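Local atomic coordinates of peptidoglycan D,D-transpeptidase FtsI (Yersinia pestis, PDB entry 6SYN), a protein that probably cross-links peptidoglycan during cell division as a class B penicillin-binding protein, a D,D-transpeptidase of the periplasm that is inhibited by beta-lactams. Residues P26-D39 with G103-A116. Sequence-based numbering, arbitrary orientation.
Sequences PLAVSVPVNAVWAD and GIHLRQESRRYYPA
A long antiparallel strand pair in the N-terminal, non-catalytic module joins 29-38 to 104-113, V29 opposite Y113 and A38 opposite I104. Backbone hydrogen bonds run in reciprocal pairs from V29-Y113 to W37-H105, and D39 N to G103 O (2.8 Å) extends the ladder. On the face carrying V33, A35 and W37, the indole of W37 lies between two residues of the partner strand. The H105 imidazole makes an offset stack on its six-membered ring, planes 9° apart and centroids 4.0 Å apart, while H105 CB sits over the five-membered ring in a CH-pi contact. Across the opposite indole face comes the R107 guanidinium, a cation-pi pair with CZ 4.8 Å from the five-membered ring centroid; R107 NE also forms a salt bridge with E109 OE1 (2.9 Å), which ties the guanidinium to the next side chain along the same face of the sheet. On the other sheet face S30 OG donates to S110 OG (2.9 Å), and V36 CG2 packs on L106 CD1 (3.7 Å), next to I96 of helix 90-97. The R112 side chain, bent at chi2 (41°), lays its guanidinium over A28 CB; NH1 hydrogen-bonds G17 O and NE forms a salt bridge with E138. Such a twisted, extended ladder is consistent with the elongated N-terminal module of class B penicillin-binding proteins.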
loop_
_atom_site.group_PDB
_atom_site.type_symbol
_atom_site.label_atom_id
_atom_site.label_comp_id
_atom_site.label_asym_id
_atom_site.label_seq_id
_atom_site.Cartn_x
_atom_site.Cartn_y
_atom_site.Cartn_z
ATOM N N PRO A 26 8.073 -18.489 -7.207
ATOM C CA PRO A 26 9.274 -17.656 -7.250
ATOM C C PRO A 26 8.938 -16.199 -7.589
ATOM O O PRO A 26 8.126 -15.993 -8.472
ATOM C CB PRO A 26 10.123 -18.294 -8.362
ATOM C CG PRO A 26 9.558 -19.693 -8.509
ATOM C CD PRO A 26 8.076 -19.525 -8.251
ATOM N N LEU A 27 9.557 -15.249 -6.879
ATOM C CA LEU A 27 9.420 -13.785 -7.129
ATOM C C LEU A 27 10.789 -13.159 -7.439
ATOM O O LEU A 27 10.816 -12.174 -8.194
ATOM C CB LEU A 27 8.791 -13.105 -5.908
ATOM C CG LEU A 27 7.534 -13.752 -5.334
ATOM C CD1 LEU A 27 6.952 -12.876 -4.241
ATOM C CD2 LEU A 27 6.492 -14.005 -6.412
ATOM N N ALA A 28 11.870 -13.664 -6.840
ATOM C CA ALA A 28 13.257 -13.214 -7.096
ATOM C C ALA A 28 14.145 -14.445 -7.284
ATOM O O ALA A 28 14.281 -15.228 -6.326
ATOM C CB ALA A 28 13.747 -12.336 -5.971
ATOM N N VAL A 29 14.702 -14.605 -8.487
ATOM C CA VAL A 29 15.510 -15.790 -8.896
ATOM C C VAL A 29 16.811 -15.301 -9.543
ATOM O O VAL A 29 16.758 -14.366 -10.361
ATOM C CB VAL A 29 14.714 -16.700 -9.849
ATOM C CG1 VAL A 29 15.491 -17.953 -10.217
ATOM C CG2 VAL A 29 13.363 -17.081 -9.270
ATOM N N SER A 30 17.935 -15.914 -9.169
ATOM C CA SER A 30 19.279 -15.684 -9.757
ATOM C C SER A 30 19.464 -16.638 -10.941
ATOM O O SER A 30 19.502 -17.857 -10.699
ATOM C CB SER A 30 20.360 -15.859 -8.720
ATOM O OG SER A 30 20.699 -14.611 -8.133
ATOM N N VAL A 31 19.536 -16.108 -12.168
ATOM C CA VAL A 31 19.620 -16.914 -13.425
ATOM C C VAL A 31 20.965 -16.646 -14.091
ATOM O O VAL A 31 21.353 -15.493 -14.270
ATOM C CB VAL A 31 18.442 -16.621 -14.378
ATOM C CG1 VAL A 31 18.735 -17.026 -15.816
ATOM C CG2 VAL A 31 17.168 -17.296 -13.897
ATOM N N PRO A 32 21.707 -17.706 -14.485
ATOM C CA PRO A 32 22.988 -17.542 -15.173
ATOM C C PRO A 32 22.779 -17.082 -16.624
ATOM O O PRO A 32 21.998 -17.708 -17.329
ATOM C CB PRO A 32 23.609 -18.944 -15.097
ATOM C CG PRO A 32 22.414 -19.875 -15.072
ATOM C CD PRO A 32 21.349 -19.122 -14.303
ATOM N N VAL A 33 23.461 -16.004 -17.024
ATOM C CA VAL A 33 23.290 -15.345 -18.354
ATOM C C VAL A 33 24.655 -14.892 -18.879
ATOM O O VAL A 33 25.619 -14.872 -18.092
ATOM C CB VAL A 33 22.320 -14.149 -18.264
ATOM C CG1 VAL A 33 20.927 -14.584 -17.839
ATOM C CG2 VAL A 33 22.844 -13.060 -17.338
ATOM N N ASN A 34 24.712 -14.562 -20.171
ATOM C CA ASN A 34 25.734 -13.668 -20.775
ATOM C C ASN A 34 25.080 -12.288 -20.917
ATOM O O ASN A 34 23.958 -12.225 -21.469
ATOM C CB ASN A 34 26.254 -14.190 -22.118
ATOM C CG ASN A 34 26.419 -15.696 -22.164
ATOM O OD1 ASN A 34 26.118 -16.322 -23.180
ATOM N ND2 ASN A 34 26.891 -16.289 -21.079
ATOM N N ALA A 35 25.730 -11.241 -20.402
ATOM C CA ALA A 35 25.224 -9.849 -20.381
ATOM C C ALA A 35 26.167 -8.954 -21.191
ATOM O O ALA A 35 27.363 -9.285 -21.293
ATOM C CB ALA A 35 25.098 -9.364 -18.960
ATOM N N VAL A 36 25.632 -7.863 -21.743
ATOM C CA VAL A 36 26.398 -6.872 -22.549
ATOM C C VAL A 36 26.414 -5.555 -21.776
ATOM O O VAL A 36 25.330 -5.013 -21.486
ATOM C CB VAL A 36 25.823 -6.698 -23.968
ATOM C CG1 VAL A 36 26.573 -5.630 -24.753
ATOM C CG2 VAL A 36 25.824 -8.015 -24.731
ATOM N N TRP A 37 27.616 -5.082 -21.449
ATOM C CA TRP A 37 27.839 -3.786 -20.769
ATOM C C TRP A 37 28.861 -2.980 -21.566
ATOM O O TRP A 37 29.636 -3.583 -22.325
ATOM C CB TRP A 37 28.257 -4.000 -19.313
ATOM C CG TRP A 37 29.544 -4.738 -19.111
ATOM C CD1 TRP A 37 29.739 -6.088 -19.125
ATOM C CD2 TRP A 37 30.817 -4.155 -18.791
ATOM N NE1 TRP A 37 31.049 -6.383 -18.859
ATOM C CE2 TRP A 37 31.734 -5.217 -18.645
ATOM C CE3 TRP A 37 31.271 -2.844 -18.620
ATOM C CZ2 TRP A 37 33.080 -5.003 -18.348
ATOM C CZ3 TRP A 37 32.599 -2.633 -18.326
ATOM C CH2 TRP A 37 33.491 -3.699 -18.194
ATOM N N ALA A 38 28.792 -1.658 -21.448
ATOM C CA ALA A 38 29.754 -0.711 -22.045
ATOM C C ALA A 38 30.548 -0.074 -20.906
ATOM O O ALA A 38 29.956 0.146 -19.831
ATOM C CB ALA A 38 29.033 0.315 -22.881
ATOM N N ASP A 39 31.850 0.126 -21.116
ATOM C CA ASP A 39 32.735 0.944 -20.243
ATOM C C ASP A 39 32.712 2.360 -20.798
ATOM O O ASP A 39 33.593 2.724 -21.567
ATOM C CB ASP A 39 34.165 0.396 -20.214
ATOM C CG ASP A 39 35.103 1.127 -19.264
ATOM O OD1 ASP A 39 34.884 2.336 -19.008
ATOM O OD2 ASP A 39 36.049 0.478 -18.786
ATOM N N GLY A 103 35.461 -0.770 -25.549
ATOM C CA GLY A 103 34.488 -0.320 -24.534
ATOM C C GLY A 103 33.267 -1.224 -24.460
ATOM O O GLY A 103 32.452 -1.015 -23.550
ATOM N N ILE A 104 33.135 -2.180 -25.389
ATOM C CA ILE A 104 32.017 -3.169 -25.449
ATOM C C ILE A 104 32.506 -4.469 -24.809
ATOM O O ILE A 104 33.595 -4.926 -25.190
ATOM C CB ILE A 104 31.548 -3.399 -26.903
ATOM C CG1 ILE A 104 31.101 -2.100 -27.583
ATOM C CG2 ILE A 104 30.464 -4.468 -26.961
ATOM C CD1 ILE A 104 29.959 -1.378 -26.892
ATOM N N HIS A 105 31.716 -5.045 -23.902
ATOM C CA HIS A 105 32.098 -6.240 -23.105
ATOM C C HIS A 105 30.943 -7.247 -23.036
ATOM O O HIS A 105 29.789 -6.830 -22.803
ATOM C CB HIS A 105 32.529 -5.833 -21.690
ATOM C CG HIS A 105 33.714 -4.929 -21.629
ATOM N ND1 HIS A 105 34.997 -5.402 -21.434
ATOM C CD2 HIS A 105 33.816 -3.583 -21.700
ATOM C CE1 HIS A 105 35.842 -4.390 -21.407
ATOM N NE2 HIS A 105 35.141 -3.263 -21.567
ATOM N N LEU A 106 31.265 -8.528 -23.227
ATOM C CA LEU A 106 30.439 -9.684 -22.795
ATOM C C LEU A 106 31.015 -10.213 -21.476
ATOM O O LEU A 106 32.254 -10.236 -21.353
ATOM C CB LEU A 106 30.465 -10.759 -23.887
ATOM C CG LEU A 106 29.419 -10.625 -24.994
ATOM C CD1 LEU A 106 28.037 -11.031 -24.499
ATOM C CD2 LEU A 106 29.388 -9.215 -25.567
ATOM N N ARG A 107 30.160 -10.581 -20.518
ATOM C CA ARG A 107 30.551 -11.390 -19.330
ATOM C C ARG A 107 29.365 -12.259 -18.889
ATOM O O ARG A 107 28.209 -11.797 -18.988
ATOM C CB ARG A 107 31.085 -10.514 -18.188
ATOM C CG ARG A 107 30.059 -9.638 -17.479
ATOM C CD ARG A 107 30.497 -9.271 -16.067
ATOM N NE ARG A 107 29.431 -8.628 -15.301
ATOM C CZ ARG A 107 29.504 -7.434 -14.713
ATOM N NH1 ARG A 107 30.611 -6.712 -14.776
ATOM N NH2 ARG A 107 28.458 -6.958 -14.054
ATOM N N GLN A 108 29.661 -13.488 -18.453
ATOM C CA GLN A 108 28.705 -14.401 -17.776
ATOM C C GLN A 108 28.497 -13.885 -16.348
ATOM O O GLN A 108 29.508 -13.585 -15.680
ATOM C CB GLN A 108 29.229 -15.837 -17.797
ATOM C CG GLN A 108 29.440 -16.358 -19.212
ATOM C CD GLN A 108 29.907 -17.791 -19.279
ATOM O OE1 GLN A 108 29.530 -18.630 -18.463
ATOM N NE2 GLN A 108 30.725 -18.084 -20.277
ATOM N N GLU A 109 27.241 -13.733 -15.926
ATOM C CA GLU A 109 26.872 -13.309 -14.548
ATOM C C GLU A 109 25.547 -13.969 -14.171
ATOM O O GLU A 109 24.986 -14.708 -15.008
ATOM C CB GLU A 109 26.786 -11.782 -14.436
ATOM C CG GLU A 109 25.770 -11.148 -15.374
ATOM C CD GLU A 109 25.643 -9.639 -15.251
ATOM O OE1 GLU A 109 26.546 -8.924 -15.730
ATOM O OE2 GLU A 109 24.642 -9.183 -14.666
ATOM N N SER A 110 25.090 -13.717 -12.946
ATOM C CA SER A 110 23.753 -14.110 -12.439
ATOM C C SER A 110 22.845 -12.882 -12.540
ATOM O O SER A 110 23.225 -11.821 -12.013
ATOM C CB SER A 110 23.844 -14.661 -11.036
ATOM O OG SER A 110 22.613 -14.521 -10.345
ATOM N N ARG A 111 21.733 -13.006 -13.262
ATOM C CA ARG A 111 20.734 -11.921 -13.407
ATOM C C ARG A 111 19.690 -12.105 -12.310
ATOM O O ARG A 111 19.062 -13.178 -12.269
ATOM C CB ARG A 111 20.094 -11.953 -14.794
ATOM C CG ARG A 111 19.087 -10.836 -15.021
ATOM C CD ARG A 111 18.446 -10.907 -16.388
ATOM N NE ARG A 111 17.419 -9.887 -16.525
ATOM C CZ ARG A 111 16.700 -9.668 -17.621
ATOM N NH1 ARG A 111 16.880 -10.403 -18.706
ATOM N NH2 ARG A 111 15.797 -8.705 -17.632
ATOM N N ARG A 112 19.540 -11.118 -11.433
ATOM C CA ARG A 112 18.424 -11.089 -10.462
ATOM C C ARG A 112 17.147 -10.832 -11.269
ATOM O O ARG A 112 16.934 -9.675 -11.679
ATOM C CB ARG A 112 18.698 -10.050 -9.367
ATOM C CG ARG A 112 17.997 -10.331 -8.046
ATOM C CD ARG A 112 18.012 -11.794 -7.653
ATOM N NE ARG A 112 17.504 -11.970 -6.307
ATOM C CZ ARG A 112 17.457 -13.124 -5.651
ATOM N NH1 ARG A 112 16.958 -13.151 -4.426
ATOM N NH2 ARG A 112 17.908 -14.238 -6.206
ATOM N N TYR A 113 16.373 -11.889 -11.537
ATOM C CA TYR A 113 15.174 -11.856 -12.418
ATOM C C TYR A 113 13.901 -11.925 -11.567
ATOM O O TYR A 113 13.831 -12.742 -10.626
ATOM C CB TYR A 113 15.233 -12.969 -13.468
ATOM C CG TYR A 113 13.980 -13.072 -14.299
ATOM C CD1 TYR A 113 13.689 -12.133 -15.277
ATOM C CD2 TYR A 113 13.055 -14.079 -14.073
ATOM C CE1 TYR A 113 12.520 -12.204 -16.018
ATOM C CE2 TYR A 113 11.881 -14.161 -14.801
ATOM C CZ TYR A 113 11.612 -13.221 -15.778
ATOM O OH TYR A 113 10.457 -13.306 -16.500
ATOM N N TYR A 114 12.922 -11.080 -11.902
ATOM C CA TYR A 114 11.639 -10.920 -11.168
ATOM C C TYR A 114 10.491 -11.415 -12.045
ATOM O O TYR A 114 9.984 -10.660 -12.871
ATOM C CB TYR A 114 11.468 -9.464 -10.728
ATOM C CG TYR A 114 12.641 -8.940 -9.943
ATOM C CD1 TYR A 114 12.796 -9.248 -8.598
ATOM C CD2 TYR A 114 13.626 -8.174 -10.554
ATOM C CE1 TYR A 114 13.885 -8.786 -7.874
ATOM C CE2 TYR A 114 14.721 -7.706 -9.844
ATOM C CZ TYR A 114 14.850 -8.015 -8.500
ATOM O OH TYR A 114 15.926 -7.573 -7.789
ATOM N N PRO A 115 10.047 -12.689 -11.889
ATOM C CA PRO A 115 8.977 -13.252 -12.718
ATOM C C PRO A 115 7.583 -12.640 -12.502
ATOM O O PRO A 115 6.755 -12.843 -13.361
ATOM C CB PRO A 115 8.953 -14.742 -12.329
ATOM C CG PRO A 115 10.289 -14.975 -11.670
ATOM C CD PRO A 115 10.563 -13.682 -10.937
ATOM N N ALA A 116 7.346 -11.943 -11.383
ATOM C CA ALA A 116 6.067 -11.251 -11.087
ATOM C C ALA A 116 6.120 -9.799 -11.585
ATOM O O ALA A 116 5.051 -9.162 -11.649
ATOM C CB ALA A 116 5.756 -11.336 -9.612
HETATM O O HOH W 1 8.794 -10.730 -9.148
#